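Side-chain contact in polyketide biosynthesis 3-hydroxy-3-methylglutaryl-ACP synthase PksG (Bacillus subtilis, PDB 4YXT), which catalyses the aldol condensation of an acetyl group carried by an acyl-carrier protein with a beta-ketothioester polyketide intermediate during bacillaene biosynthesis: residues L229-Q232 and K233-G237. The protein carries 1 engineered substitution. Numbering follows the deposited sequence.
Sequences LEYQ and KRVPG
Y231 and V235 meet where helix 213-234 ends, in a local contact at a helix C-terminus of this thiolase-superfamily enzyme. The packed part is a CH-pi contact. V235 CG2 sits over one face of the Y231 ring, 3.9 Å from its centroid and only 10° off the ring normal. Y231 has CG anti to its own backbone N (chi1 -179°), which swings the ring out from the helix, and V235, one turn on, folds its CG2 over that face. V235 CB adds an apolar touch at 3.8 Å from Y231 CE1. The ring is held from other directions too. F334 meets it edge-to-face, the hydroxyl hydrogen-bonds S336, and A190 of strand 184-195 touches both Y231 and V235. On this side the helix end packs against strands 184-195 and 331-339 of the sheet.

The backbone shows the helix running out. K233 N still donates to L229 O at 2.9 Å, and R234 N donates to E230 O. V235 N makes only weak bonds, to the carbonyls of Y231 and Q232. V235 is the first residue to leave helical backbone angles.

The opposite character appears at L229 and K233, both exposed. Their side chains run side by side in the same direction, with L229 CD2 3.8 Å from K233 CE. No salt bridge joins K233 to E230: K233 NZ stays 5.9 Å from E230 OE1.

A water joins R234 NE to the backbone O of E230. R234 reaches the second subunit, with a salt bridge to E75 and a hydrogen bond to S133 of that chain. This places the polar flank at the dimer contact. The water donates to E230 O over a long 3.3 Å. It lies in the guanidinium plane, at the group's edge, and accepts a hydrogen bond from R234 NE at 3.1 Å.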
loop_
_atom_site.group_PDB
_atom_site.type_symbol
_atom_site.label_atom_id
_atom_site.label_comp_id
_atom_site.label_asym_id
_atom_site.label_seq_id
_atom_site.Cartn_x
_atom_site.Cartn_y
_atom_site.Cartn_z
ATOM N N LEU A 229 17.355 3.294 19.102
ATOM C CA LEU A 229 17.901 4.643 19.280
ATOM C C LEU A 229 16.818 5.703 19.001
ATOM O O LEU A 229 16.579 6.656 19.829
ATOM C CB LEU A 229 19.059 4.863 18.293
ATOM C CG LEU A 229 20.375 5.518 18.696
ATOM C CD1 LEU A 229 21.409 4.398 18.824
ATOM C CD2 LEU A 229 20.862 6.595 17.708
ATOM N N GLU A 230 16.110 5.549 17.874
ATOM C CA GLU A 230 15.052 6.546 17.572
ATOM C C GLU A 230 13.920 6.532 18.641
ATOM O O GLU A 230 13.490 7.583 19.160
ATOM C CB GLU A 230 14.510 6.371 16.162
ATOM C CG GLU A 230 15.571 6.467 15.060
ATOM C CD GLU A 230 15.906 7.922 14.636
ATOM O OE1 GLU A 230 15.484 8.898 15.341
ATOM O OE2 GLU A 230 16.600 8.079 13.588
ATOM N N TYR A 231 13.467 5.335 18.998
ATOM C CA TYR A 231 12.457 5.166 20.054
ATOM C C TYR A 231 12.860 5.828 21.358
ATOM O O TYR A 231 12.070 6.510 21.981
ATOM C CB TYR A 231 12.264 3.689 20.283
ATOM C CG TYR A 231 11.249 3.293 21.321
ATOM C CD1 TYR A 231 11.626 3.183 22.647
ATOM C CD2 TYR A 231 9.944 2.925 20.971
ATOM C CE1 TYR A 231 10.741 2.776 23.617
ATOM C CE2 TYR A 231 9.050 2.517 21.939
ATOM C CZ TYR A 231 9.460 2.447 23.263
ATOM O OH TYR A 231 8.656 2.013 24.274
ATOM N N GLN A 232 14.094 5.573 21.772
ATOM C CA GLN A 232 14.698 6.191 22.962
ATOM C C GLN A 232 14.725 7.707 22.878
ATOM O O GLN A 232 14.452 8.400 23.851
ATOM C CB GLN A 232 16.159 5.724 23.116
ATOM C CG GLN A 232 16.325 4.343 23.693
ATOM C CD GLN A 232 17.754 4.082 24.127
ATOM O OE1 GLN A 232 18.687 4.243 23.353
ATOM N NE2 GLN A 232 17.926 3.704 25.370
ATOM N N LYS A 233 15.067 8.234 21.719
ATOM C CA LYS A 233 15.066 9.684 21.587
ATOM C C LYS A 233 13.664 10.239 21.833
ATOM O O LYS A 233 13.550 11.312 22.334
ATOM C CB LYS A 233 15.646 10.143 20.259
ATOM C CG LYS A 233 17.070 9.646 20.062
ATOM C CD LYS A 233 17.770 10.314 18.887
ATOM C CE LYS A 233 19.220 9.869 18.826
ATOM N NZ LYS A 233 20.107 10.963 18.334
ATOM N N ARG A 234 12.620 9.458 21.538
ATOM C CA ARG A 234 11.241 9.862 21.764
ATOM C C ARG A 234 10.664 9.445 23.132
ATOM O O ARG A 234 9.686 10.013 23.580
ATOM C CB ARG A 234 10.378 9.294 20.642
ATOM C CG ARG A 234 10.574 10.035 19.319
ATOM C CD ARG A 234 10.096 9.209 18.130
ATOM N NE ARG A 234 10.390 9.840 16.860
ATOM C CZ ARG A 234 9.518 10.454 16.049
ATOM N NH1 ARG A 234 8.219 10.538 16.288
ATOM N NH2 ARG A 234 9.990 10.963 14.934
ATOM N N VAL A 235 11.267 8.449 23.777
ATOM C CA VAL A 235 10.706 7.844 24.976
ATOM C C VAL A 235 11.784 7.855 26.090
ATOM O O VAL A 235 12.474 6.844 26.358
ATOM C CB VAL A 235 10.196 6.414 24.704
ATOM C CG1 VAL A 235 9.585 5.847 25.979
ATOM C CG2 VAL A 235 9.199 6.399 23.539
ATOM N N PRO A 236 11.918 9.013 26.754
ATOM C CA PRO A 236 13.045 9.185 27.643
ATOM C C PRO A 236 12.908 8.182 28.745
ATOM O O PRO A 236 11.786 7.911 29.196
ATOM C CB PRO A 236 12.866 10.614 28.171
ATOM C CG PRO A 236 11.386 10.870 28.079
ATOM C CD PRO A 236 10.965 10.138 26.830
ATOM N N GLY A 237 14.030 7.579 29.111
ATOM C CA GLY A 237 14.068 6.547 30.116
ATOM C C GLY A 237 14.011 5.166 29.503
ATOM O O GLY A 237 14.121 4.179 30.229
HETATM O O HOH W 1 13.397 9.395 16.430
#